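Local atomic coordinates of geranylgeranyl pyrophosphate synthase (Corynebacterium glutamicum, PDB entry 3LMD), a protein that probably elongates allylic diphosphates with isopentenyl diphosphate units in isoprenoid biosynthesis, using divalent metal ions such as magnesium. Residues 38-43 and 91-96; 75-80 and 341-346; 79-84 and 223-228; 105-110 and 201-206; 152-155 and 160-163. One frame throughout, in Å; residues are numbered along the deposited sequence.

In the fold
Helix 77-86 runs through the group: contacts 2 and 3 both start from it, their centres about 10 Å apart, and contact 1 leans on it through L83 and L84. Contact 4 ties the next helix, 95-118, to helix 188-214. It meets contact 2 through the salt bridge R76 NH2 to E105 OE2, and contact 3 where F81 packs on I204. It is also nearest the metal site: the side chain of H108 lies about 8 Å from that of D115, a calcium ligand in a structure of this protein. Contact 5 lies at the dimer interface, its centre about 14 Å from that of contact 4, which it touches through L153 and I106.

Contact 1: residues 38-43 and 91-96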
# COMPACT_ATOMS: atom_id res chain seq x y z
N ALA A 38 3.28 35.05 -3.39
CA ALA A 38 4.68 34.83 -3.02
C ALA A 38 4.87 33.81 -1.88
O ALA A 38 5.77 32.96 -1.92
CB ALA A 38 5.35 36.15 -2.66
N ARG A 39 4.05 33.95 -0.84
CA ARG A 39 4.10 33.08 0.32
C ARG A 39 3.79 31.64 -0.09
O ARG A 39 4.51 30.70 0.27
CB ARG A 39 3.08 33.54 1.37
CG ARG A 39 3.46 34.81 2.12
CD ARG A 39 2.54 35.05 3.32
NE ARG A 39 1.11 34.91 3.00
CZ ARG A 39 0.33 35.90 2.56
NH1 ARG A 39 0.84 37.12 2.37
NH2 ARG A 39 -0.95 35.69 2.30
N ILE A 40 2.73 31.48 -0.87
CA ILE A 40 2.31 30.19 -1.38
C ILE A 40 3.39 29.58 -2.29
O ILE A 40 3.80 28.45 -2.08
CB ILE A 40 0.96 30.29 -2.10
CG1 ILE A 40 -0.16 30.60 -1.10
CG2 ILE A 40 0.64 29.03 -2.87
CD1 ILE A 40 -0.39 29.51 -0.06
N ASN A 41 3.85 30.34 -3.29
CA ASN A 41 4.97 29.90 -4.14
C ASN A 41 6.20 29.41 -3.35
O ASN A 41 6.75 28.35 -3.65
CB ASN A 41 5.37 30.96 -5.17
CG ASN A 41 4.38 31.05 -6.32
OD1 ASN A 41 3.52 30.18 -6.50
ND2 ASN A 41 4.48 32.11 -7.10
N ASP A 42 6.62 30.17 -2.34
CA ASP A 42 7.75 29.76 -1.49
C ASP A 42 7.47 28.45 -0.76
O ASP A 42 8.35 27.60 -0.62
CB ASP A 42 8.05 30.81 -0.42
CG ASP A 42 8.64 32.08 -1.00
OD1 ASP A 42 8.89 32.12 -2.22
OD2 ASP A 42 8.85 33.04 -0.22
N ALA A 43 6.26 28.30 -0.26
CA ALA A 43 5.93 27.07 0.45
C ALA A 43 5.83 25.89 -0.54
O ALA A 43 6.19 24.77 -0.18
CB ALA A 43 4.65 27.24 1.26
N LYS A 91 -0.80 29.07 12.37
CA LYS A 91 0.53 28.80 11.86
C LYS A 91 0.50 28.34 10.40
O LYS A 91 0.79 27.18 10.12
CB LYS A 91 1.20 27.73 12.72
CG LYS A 91 1.03 27.99 14.23
CD LYS A 91 1.90 27.07 15.08
CE LYS A 91 2.09 27.66 16.48
NZ LYS A 91 2.82 26.74 17.40
N PRO A 92 0.16 29.25 9.49
CA PRO A 92 0.07 29.00 8.05
C PRO A 92 1.40 28.59 7.48
O PRO A 92 2.44 29.15 7.87
CB PRO A 92 -0.31 30.35 7.45
CG PRO A 92 -0.71 31.23 8.59
CD PRO A 92 -0.17 30.64 9.86
N LEU A 93 1.38 27.63 6.57
CA LEU A 93 2.59 27.31 5.83
C LEU A 93 3.75 26.85 6.72
O LEU A 93 4.90 26.93 6.33
CB LEU A 93 3.01 28.49 4.95
CG LEU A 93 1.86 29.08 4.13
CD1 LEU A 93 2.33 30.36 3.40
CD2 LEU A 93 1.31 28.03 3.11
N SER A 94 3.44 26.34 7.90
CA SER A 94 4.49 25.95 8.84
C SER A 94 5.09 24.61 8.41
O SER A 94 4.65 24.02 7.41
CB SER A 94 3.89 25.82 10.22
OG SER A 94 2.87 24.84 10.20
N GLU A 95 6.10 24.13 9.14
CA GLU A 95 6.82 22.93 8.69
C GLU A 95 5.86 21.70 8.62
O GLU A 95 6.00 20.85 7.74
CB GLU A 95 7.99 22.65 9.65
CG GLU A 95 8.64 21.28 9.55
CD GLU A 95 8.94 20.69 10.96
OE1 GLU A 95 8.41 21.22 11.97
OE2 GLU A 95 9.69 19.70 11.06
N ASN A 96 4.94 21.60 9.56
CA ASN A 96 4.03 20.45 9.56
C ASN A 96 2.94 20.55 8.48
O ASN A 96 2.44 19.52 7.99
CB ASN A 96 3.43 20.23 10.92
CG ASN A 96 4.41 19.58 11.90
OD1 ASN A 96 5.50 19.16 11.52
ND2 ASN A 96 4.01 19.47 13.15
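With CG anti to the carbonyl carbon (chi1 -48°) and the next torsion extended, L93 sends both its methyl groups against the helical face made by R39, I40 and A43. I40 meets it with its far end: CB itself points away, but the fold at chi2 (-64°) brings CD1 back to 3.9 Å from L93 CD2, and the two side chains cross at about a right angle. The same L93 CD2 lies 3.9 Å from A43 CB. The other branch, CD1, rests on the helix backbone and on the root of the arginine, 3.8 Å from R39 CB.

L93 owes its projection to a type II turn from K91 to S94, in which P92 takes the second position and L93 the third, with a positive phi of 60°. The turn is closed by S94 OG, which donates to K91 O at 3.1 Å, and S94 then serves as N-cap of helix 95-118. A further hydrogen bond, from L93 N to S86 OG, ties the turn to the preceding helix. L93, in the turn that leads into helix 95-118, packs against helix 34-55 and also touches helix 77-86, where L83 meets I40, A43 and L93.

Contact 2: residues 75-80 and 341-346; sequences KRFRPM and RNLATF
L343 meets F77 and M80 across a helix-helix contact in the all-helical isoprenoid synthase fold, where residues 75-79 belong to the GGKRxRP signature of the family. The two backbones stand well apart, 10.8 Å between F77 CA and L343 CA, so the contact is made by the ends of three side chains, all buried.

From CB, the leucine leaves helix 335-349 with CG set between its own backbone N and carbonyl carbon (chi1 70°), a tight place for a helical residue, and chi2 (89°) then splits the branches between two partners. CB stays back, more than 5 Å from both partners. L343 CG comes closer, 4.8 Å from F77 CE2. CD1 touches the aromatic ring at its edge, near the ring plane, 4.0 Å from F77 CE2 and 4.1 Å from F77 CZ. CD2 goes the other way, to the end of the methionine.

The two partners lie one helical turn apart on helix 77-86, and each carries CG anti to its backbone N, so they reach out alongside one another and receive the two branches of a single leucine. The ring of F77 has a further neighbour in F236, which it meets edge-to-face, and helix 21-27 packs on it through T23 and A26. M80 runs extended until chi3, where the chain bends and sets its methyl toward the leucine. There the two side chains finish tip to tip, with M80 CE 4.1 Å from L343 CD2.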
# COMPACT_ATOMS: atom_id res chain seq x y z
N LYS A 75 2.50 22.03 -11.80
CA LYS A 75 1.90 22.49 -10.53
C LYS A 75 0.96 21.45 -9.91
O LYS A 75 0.09 20.89 -10.57
CB LYS A 75 1.24 23.86 -10.68
CG LYS A 75 2.25 25.01 -10.68
CD LYS A 75 1.58 26.36 -10.45
CE LYS A 75 2.63 27.44 -10.24
NZ LYS A 75 2.02 28.71 -9.76
N ARG A 76 1.17 21.20 -8.62
CA ARG A 76 0.50 20.13 -7.89
C ARG A 76 -0.70 20.68 -7.11
O ARG A 76 -0.55 21.31 -6.06
CB ARG A 76 1.50 19.51 -6.93
CG ARG A 76 2.82 19.07 -7.61
CD ARG A 76 3.67 18.21 -6.68
NE ARG A 76 4.91 17.80 -7.34
CZ ARG A 76 5.05 16.66 -8.02
NH1 ARG A 76 6.21 16.39 -8.60
NH2 ARG A 76 4.04 15.80 -8.11
N PHE A 77 -1.91 20.44 -7.62
CA PHE A 77 -3.10 21.06 -7.02
C PHE A 77 -3.36 20.68 -5.55
O PHE A 77 -3.75 21.53 -4.73
CB PHE A 77 -4.37 20.73 -7.82
CG PHE A 77 -5.60 21.28 -7.18
CD1 PHE A 77 -6.41 20.50 -6.37
CD2 PHE A 77 -5.90 22.63 -7.31
CE1 PHE A 77 -7.53 21.04 -5.72
CE2 PHE A 77 -7.00 23.17 -6.68
CZ PHE A 77 -7.82 22.38 -5.88
N ARG A 78 -3.19 19.40 -5.22
CA ARG A 78 -3.54 18.97 -3.85
C ARG A 78 -2.68 19.62 -2.77
O ARG A 78 -3.22 20.10 -1.75
CB ARG A 78 -3.53 17.45 -3.75
CG ARG A 78 -4.60 16.84 -4.65
CD ARG A 78 -4.41 15.32 -4.89
NE ARG A 78 -5.45 14.85 -5.81
CZ ARG A 78 -5.41 15.04 -7.13
NH1 ARG A 78 -4.35 15.61 -7.68
NH2 ARG A 78 -6.39 14.58 -7.90
N PRO A 79 -1.35 19.63 -2.96
CA PRO A 79 -0.58 20.35 -1.94
C PRO A 79 -0.87 21.85 -1.95
O PRO A 79 -0.89 22.46 -0.88
CB PRO A 79 0.89 20.05 -2.29
CG PRO A 79 0.88 19.25 -3.59
CD PRO A 79 -0.51 18.77 -3.84
N MET A 80 -1.12 22.44 -3.11
CA MET A 80 -1.45 23.87 -3.17
C MET A 80 -2.70 24.16 -2.35
O MET A 80 -2.77 25.14 -1.61
CB MET A 80 -1.68 24.34 -4.63
CG MET A 80 -1.90 25.87 -4.74
SD MET A 80 -2.57 26.49 -6.34
CE MET A 80 -4.33 26.20 -6.08
N ARG A 341 -12.68 30.40 -3.90
CA ARG A 341 -13.89 30.55 -4.64
C ARG A 341 -13.60 30.65 -6.12
O ARG A 341 -14.23 30.01 -6.91
CB ARG A 341 -14.66 31.77 -4.17
CG ARG A 341 -16.11 31.80 -4.63
CD ARG A 341 -16.76 33.16 -4.55
NE ARG A 341 -16.67 33.81 -3.26
CZ ARG A 341 -17.43 33.52 -2.22
NH1 ARG A 341 -18.33 32.58 -2.31
NH2 ARG A 341 -17.27 34.16 -1.10
N ASN A 342 -12.63 31.45 -6.48
CA ASN A 342 -12.33 31.70 -7.87
C ASN A 342 -11.89 30.46 -8.58
O ASN A 342 -12.15 30.29 -9.72
CB ASN A 342 -11.28 32.76 -8.04
CG ASN A 342 -11.76 34.14 -7.64
OD1 ASN A 342 -10.96 35.04 -7.48
ND2 ASN A 342 -13.04 34.30 -7.45
N LEU A 343 -11.19 29.59 -7.91
CA LEU A 343 -10.79 28.41 -8.59
C LEU A 343 -11.91 27.43 -8.88
O LEU A 343 -11.90 26.74 -9.86
CB LEU A 343 -9.61 27.76 -7.95
CG LEU A 343 -9.71 27.08 -6.63
CD1 LEU A 343 -10.07 25.72 -6.88
CD2 LEU A 343 -8.37 27.13 -6.01
N ALA A 344 -12.90 27.42 -8.01
CA ALA A 344 -14.12 26.70 -8.27
C ALA A 344 -14.88 27.33 -9.40
O ALA A 344 -15.23 26.68 -10.33
CB ALA A 344 -14.94 26.62 -7.06
N THR A 345 -15.09 28.63 -9.31
CA THR A 345 -15.89 29.38 -10.26
C THR A 345 -15.30 29.30 -11.64
O THR A 345 -15.97 29.12 -12.61
CB THR A 345 -16.00 30.83 -9.86
OG1 THR A 345 -16.78 30.93 -8.68
CG2 THR A 345 -16.70 31.53 -10.91
N PHE A 346 -14.01 29.44 -11.71
CA PHE A 346 -13.32 29.43 -12.98
C PHE A 346 -13.53 28.08 -13.66
O PHE A 346 -13.70 27.99 -14.88
CB PHE A 346 -11.82 29.68 -12.78
CG PHE A 346 -11.02 29.66 -14.05
CD1 PHE A 346 -10.86 30.82 -14.81
CD2 PHE A 346 -10.44 28.48 -14.50
CE1 PHE A 346 -10.13 30.80 -16.00
CE2 PHE A 346 -9.71 28.46 -15.69
CZ PHE A 346 -9.55 29.62 -16.44

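Contact 3: residues 79-84 and 223-228; sequences PMFALL and DALKNF
F81 reaches from helix 77-86 into the groove between L225 and F228 on helix 219-246, and the tight part of the contact is the far rim of its ring. The side chain is fully extended, CG anti to the backbone N (chi1 179°), which carries CZ to within 3.4 Å of L225 O. That carbonyl oxygen lies in the plane of the F81 ring, at its edge, so it faces the rim hydrogens and not the pi cloud. A second main-chain oxygen attends the same rim: F81 CE2 packs against I204 O of helix 188-214.

F228 closes in from the next turn of helix 219-246. The two side chains cross at a slant without forming a stack; F81 CZ lies in the plane of the F228 ring, at its edge, 3.9 Å from F228 CD2, and F81 CE1 is equally near that atom. L340 of helix 335-349 touches F81, L225 and F228 alike.

Packing is looser elsewhere. The methyl group of L225 that comes nearest, CD2, stays 4.4 Å from F81 CE1. On the far flank of helix 219-246 K226 points away from the contact; its NZ forms a long ion pair with D223 OD1, 4.0 Å apart, while D223 OD2 is held by a salt bridge to R330.

In the tight part, then, weakly positive aromatic C-H groups are set against backbone oxygens, a favourable if modest electrostatic match that probably supplements the apolar packing of the rings.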
# COMPACT_ATOMS: atom_id res chain seq x y z
N PRO A 79 -1.35 19.63 -2.96
CA PRO A 79 -0.58 20.35 -1.94
C PRO A 79 -0.87 21.85 -1.95
O PRO A 79 -0.89 22.46 -0.88
CB PRO A 79 0.89 20.05 -2.29
CG PRO A 79 0.88 19.25 -3.59
CD PRO A 79 -0.51 18.77 -3.84
N MET A 80 -1.12 22.44 -3.11
CA MET A 80 -1.45 23.87 -3.17
C MET A 80 -2.70 24.16 -2.35
O MET A 80 -2.77 25.14 -1.61
CB MET A 80 -1.68 24.34 -4.63
CG MET A 80 -1.90 25.87 -4.74
SD MET A 80 -2.57 26.49 -6.34
CE MET A 80 -4.33 26.20 -6.08
N PHE A 81 -3.71 23.30 -2.49
CA PHE A 81 -4.94 23.44 -1.70
C PHE A 81 -4.67 23.31 -0.20
O PHE A 81 -5.21 24.08 0.59
CB PHE A 81 -6.02 22.44 -2.16
CG PHE A 81 -7.31 22.55 -1.35
CD1 PHE A 81 -7.88 23.79 -1.09
CD2 PHE A 81 -7.90 21.43 -0.81
CE1 PHE A 81 -9.06 23.89 -0.33
CE2 PHE A 81 -9.10 21.52 -0.08
CZ PHE A 81 -9.66 22.73 0.16
N ALA A 82 -3.82 22.36 0.19
CA ALA A 82 -3.45 22.22 1.61
C ALA A 82 -2.77 23.52 2.15
O ALA A 82 -3.01 23.95 3.31
CB ALA A 82 -2.49 21.03 1.81
N LEU A 83 -1.92 24.10 1.33
CA LEU A 83 -1.23 25.35 1.72
C LEU A 83 -2.24 26.51 1.86
O LEU A 83 -2.18 27.27 2.83
CB LEU A 83 -0.13 25.73 0.71
CG LEU A 83 1.04 24.75 0.48
CD1 LEU A 83 2.05 25.23 -0.55
CD2 LEU A 83 1.77 24.34 1.74
N LEU A 84 -3.14 26.65 0.90
CA LEU A 84 -4.22 27.65 0.99
C LEU A 84 -5.06 27.45 2.22
O LEU A 84 -5.36 28.41 2.96
CB LEU A 84 -5.07 27.65 -0.30
CG LEU A 84 -4.31 28.08 -1.55
CD1 LEU A 84 -5.15 27.86 -2.81
CD2 LEU A 84 -3.98 29.57 -1.41
N ASP A 223 -13.35 21.91 9.24
CA ASP A 223 -14.47 21.17 8.67
C ASP A 223 -14.94 21.80 7.35
O ASP A 223 -15.25 21.10 6.38
CB ASP A 223 -15.63 21.08 9.66
CG ASP A 223 -16.66 20.04 9.25
OD1 ASP A 223 -16.32 18.84 9.29
OD2 ASP A 223 -17.79 20.43 8.88
N ALA A 224 -15.03 23.13 7.32
CA ALA A 224 -15.48 23.81 6.11
C ALA A 224 -14.51 23.57 4.95
O ALA A 224 -14.94 23.44 3.80
CB ALA A 224 -15.61 25.32 6.38
N LEU A 225 -13.21 23.59 5.22
CA LEU A 225 -12.21 23.44 4.14
C LEU A 225 -12.20 22.00 3.61
O LEU A 225 -12.05 21.75 2.40
CB LEU A 225 -10.80 23.84 4.64
CG LEU A 225 -10.75 25.39 4.68
CD1 LEU A 225 -9.79 25.90 5.79
CD2 LEU A 225 -10.39 25.94 3.34
N LYS A 226 -12.37 21.06 4.52
CA LYS A 226 -12.55 19.67 4.15
C LYS A 226 -13.75 19.52 3.18
O LYS A 226 -13.64 18.92 2.10
CB LYS A 226 -12.80 18.84 5.40
CG LYS A 226 -13.03 17.36 5.06
CD LYS A 226 -13.23 16.46 6.30
CE LYS A 226 -14.54 16.75 6.99
NZ LYS A 226 -15.11 15.48 7.56
N ASN A 227 -14.90 20.07 3.58
CA ASN A 227 -16.14 19.90 2.80
C ASN A 227 -16.04 20.65 1.48
O ASN A 227 -16.58 20.21 0.45
CB ASN A 227 -17.34 20.41 3.62
CG ASN A 227 -17.70 19.50 4.79
OD1 ASN A 227 -17.20 18.39 4.93
ND2 ASN A 227 -18.59 19.98 5.64
N PHE A 228 -15.34 21.78 1.49
CA PHE A 228 -15.14 22.53 0.27
C PHE A 228 -14.29 21.70 -0.71
O PHE A 228 -14.58 21.63 -1.89
CB PHE A 228 -14.42 23.86 0.56
CG PHE A 228 -14.07 24.63 -0.70
CD1 PHE A 228 -15.04 25.34 -1.37
CD2 PHE A 228 -12.77 24.61 -1.20
CE1 PHE A 228 -14.74 26.05 -2.54
CE2 PHE A 228 -12.45 25.29 -2.35
CZ PHE A 228 -13.45 26.04 -3.02

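Contact 4: residues 105-110 and 201-206; sequences EITHLA and GVLIAS
The helix that carries the first aspartate-rich DDxxD motif, starting at D115, meets helix 188-214 here, through T107 and H108 on one side and L203 on the other. D115, two turns further along this helix, and D119, just past its end, bind calcium in a structure of this protein; the side chain of H108 is about 8 Å from that of D115.

From segment 201-206, L203 alone makes the contact. Its CG is anti to the backbone N (chi1 -171°), and this places the fork of the side chain against the backbone of the opposite helix. CD2 settles on the root of the histidine, 3.7 Å from H108 CA and 3.8 Å from H108 CB. CD1 turns to the methyl group of the threonine, at 4.2 Å from T107 CG2. The close approach is reflected in the backbones, which stand 7.6 Å apart between H108 CA and L203 CA.

The threonine hydroxyl, T107 OG1, is hydrogen-bonded to V103 O, one helical turn back, leaving CG2 for the leucine. The H108 ring leads away from L203 and has E105 OE2 at its edge, in the ring plane, 3.8 Å from H108 CD2. That carboxylate oxygen is itself paired with R76, so the histidine sits beside an already engaged charge.

Helix 77-86 flanks the contact, with R78 touching H108 and F77 touching I204; helix 159-181 closes another side through F165 and L172 on T107, while helix 132-157 packs behind I106 and L109.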
# COMPACT_ATOMS: atom_id res chain seq x y z
N GLU A 105 0.31 14.53 -1.35
CA GLU A 105 0.80 14.31 -2.72
C GLU A 105 1.39 12.93 -2.96
O GLU A 105 1.22 12.36 -4.04
CB GLU A 105 1.78 15.40 -3.15
CG GLU A 105 2.23 15.23 -4.59
CD GLU A 105 1.15 15.59 -5.63
OE1 GLU A 105 0.01 15.91 -5.26
OE2 GLU A 105 1.47 15.59 -6.84
N ILE A 106 2.09 12.39 -1.96
CA ILE A 106 2.67 11.04 -2.08
C ILE A 106 1.56 10.02 -2.20
O ILE A 106 1.66 9.04 -2.94
CB ILE A 106 3.53 10.69 -0.84
CG1 ILE A 106 4.88 11.46 -0.90
CG2 ILE A 106 3.78 9.17 -0.81
CD1 ILE A 106 5.71 11.34 0.45
N THR A 107 0.50 10.24 -1.45
CA THR A 107 -0.65 9.33 -1.50
C THR A 107 -1.32 9.36 -2.86
O THR A 107 -1.67 8.31 -3.43
CB THR A 107 -1.66 9.67 -0.40
OG1 THR A 107 -1.02 9.48 0.87
CG2 THR A 107 -2.91 8.74 -0.49
N HIS A 108 -1.46 10.58 -3.39
CA HIS A 108 -1.94 10.75 -4.75
C HIS A 108 -1.10 9.97 -5.74
O HIS A 108 -1.64 9.25 -6.58
CB HIS A 108 -1.97 12.26 -5.12
CG HIS A 108 -2.21 12.52 -6.56
ND1 HIS A 108 -3.33 12.05 -7.23
CD2 HIS A 108 -1.49 13.22 -7.48
CE1 HIS A 108 -3.28 12.44 -8.50
NE2 HIS A 108 -2.17 13.14 -8.67
N LEU A 109 0.23 10.13 -5.69
CA LEU A 109 1.11 9.43 -6.62
C LEU A 109 1.03 7.90 -6.46
O LEU A 109 0.99 7.16 -7.46
CB LEU A 109 2.57 9.91 -6.47
CG LEU A 109 2.73 11.41 -6.80
CD1 LEU A 109 4.17 11.92 -6.49
CD2 LEU A 109 2.35 11.66 -8.29
N ALA A 110 1.00 7.42 -5.22
CA ALA A 110 0.92 5.95 -4.97
C ALA A 110 -0.30 5.37 -5.65
O ALA A 110 -0.25 4.33 -6.29
CB ALA A 110 0.90 5.66 -3.46
N GLY A 201 -12.70 12.97 -4.79
CA GLY A 201 -13.10 14.01 -3.82
C GLY A 201 -12.39 13.85 -2.48
O GLY A 201 -11.97 14.86 -1.87
N VAL A 202 -12.25 12.61 -1.99
CA VAL A 202 -11.85 12.45 -0.59
C VAL A 202 -10.42 12.94 -0.37
O VAL A 202 -10.08 13.39 0.73
CB VAL A 202 -11.95 10.99 0.01
CG1 VAL A 202 -13.39 10.56 0.20
CG2 VAL A 202 -11.11 9.99 -0.83
N LEU A 203 -9.58 12.84 -1.38
CA LEU A 203 -8.19 13.23 -1.18
C LEU A 203 -8.01 14.75 -1.25
O LEU A 203 -7.15 15.33 -0.57
CB LEU A 203 -7.27 12.55 -2.18
CG LEU A 203 -5.76 12.68 -1.97
CD1 LEU A 203 -5.26 12.24 -0.57
CD2 LEU A 203 -5.10 11.80 -3.09
N ILE A 204 -8.83 15.41 -2.07
CA ILE A 204 -8.80 16.88 -2.09
C ILE A 204 -9.37 17.40 -0.77
O ILE A 204 -8.81 18.32 -0.16
CB ILE A 204 -9.58 17.42 -3.31
CG1 ILE A 204 -8.88 16.94 -4.60
CG2 ILE A 204 -9.64 18.94 -3.32
CD1 ILE A 204 -9.73 17.19 -5.84
N ALA A 205 -10.46 16.79 -0.30
CA ALA A 205 -11.02 17.09 1.02
C ALA A 205 -9.95 16.91 2.09
O ALA A 205 -9.84 17.73 3.01
CB ALA A 205 -12.25 16.18 1.33
N SER A 206 -9.15 15.85 1.97
CA SER A 206 -8.10 15.58 2.94
C SER A 206 -7.02 16.66 2.94
O SER A 206 -6.50 17.00 3.98
CB SER A 206 -7.45 14.20 2.64
OG SER A 206 -6.31 14.01 3.44

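Contact 5: residues 152-155 and 160-163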
# COMPACT_ATOMS: atom_id res chain seq x y z
N GLY A 152 6.17 7.20 7.22
CA GLY A 152 7.31 7.79 7.95
C GLY A 152 6.99 9.23 8.35
O GLY A 152 7.13 9.62 9.53
N LEU A 153 6.57 10.04 7.37
CA LEU A 153 6.22 11.45 7.66
C LEU A 153 5.04 11.58 8.62
O LEU A 153 5.02 12.43 9.53
CB LEU A 153 5.91 12.22 6.37
CG LEU A 153 7.09 12.43 5.41
CD1 LEU A 153 6.59 13.15 4.14
CD2 LEU A 153 8.20 13.24 6.13
N MET A 154 4.02 10.76 8.41
CA MET A 154 2.83 10.78 9.31
C MET A 154 3.19 10.45 10.74
O MET A 154 2.54 10.95 11.65
CB MET A 154 1.75 9.77 8.81
CG MET A 154 1.10 10.26 7.53
SD MET A 154 -0.43 9.30 7.12
CE MET A 154 0.03 7.82 7.78
N SER A 155 4.19 9.60 10.95
CA SER A 155 4.65 9.30 12.31
C SER A 155 5.13 10.55 13.04
O SER A 155 5.15 10.60 14.27
CB SER A 155 5.75 8.22 12.34
OG SER A 155 7.06 8.73 11.97
N ASP A 160 -3.68 11.65 14.97
CA ASP A 160 -4.89 12.13 14.32
C ASP A 160 -4.70 12.18 12.80
O ASP A 160 -5.64 11.96 12.04
CB ASP A 160 -5.28 13.51 14.88
CG ASP A 160 -5.66 13.46 16.36
OD1 ASP A 160 -5.89 12.35 16.91
OD2 ASP A 160 -5.75 14.54 16.98
N THR A 161 -3.48 12.49 12.36
CA THR A 161 -3.19 12.49 10.92
C THR A 161 -3.27 11.07 10.39
O THR A 161 -3.82 10.81 9.29
CB THR A 161 -1.81 13.11 10.61
OG1 THR A 161 -1.86 14.50 10.98
CG2 THR A 161 -1.41 12.96 9.09
N VAL A 162 -2.73 10.15 11.17
CA VAL A 162 -2.71 8.74 10.76
C VAL A 162 -4.16 8.19 10.65
O VAL A 162 -4.49 7.48 9.72
CB VAL A 162 -1.89 7.86 11.74
CG1 VAL A 162 -1.93 6.37 11.34
CG2 VAL A 162 -0.39 8.33 11.78
N ALA A 163 -5.01 8.54 11.62
CA ALA A 163 -6.40 8.08 11.64
C ALA A 163 -7.12 8.63 10.43
O ALA A 163 -7.88 7.92 9.74
CB ALA A 163 -7.09 8.59 12.92
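Where helix 132-157 gives way to helix 159-181 the chain turns sharply, and M154 and V162 come together with their CA atoms 6.1 Å apart. M154 lies between the two helices. Its CB lies 3.9 Å from V162 CG2, and its CG 4.0 Å from T161 CG2, so the methionine is gripped by the methyl groups of two successive residues, crossing each at a slant. Farther out, a sharp bend at chi3 (-32°) turns CE back over the valine, 4.1 Å from V162 CG2, instead of letting the chain run on past it. The valine methyl also faces the main chain, 3.9 Å from M154 O.

T161 CG2 faces the methionine, while its OG1 is hydrogen-bonded to H214 NE2 on helix 188-214. M154 in turn has V103 of helix 95-118 as a neighbour. In segment 152-155, S155 OG donates to G152 O at 2.6 Å, beside a weak backbone bond from S155 N to the same oxygen.

The second subunit also packs here: V162 on S151 of the second subunit, and S155 and A163 each on the other's counterpart. Chemically, the touching atoms are aliphatic carbons, including the terminal methyl of M154, with nearby hydroxyls occupied by their own bonds, consistent with a helix-helix turn packed inside its own subunit and against the second one.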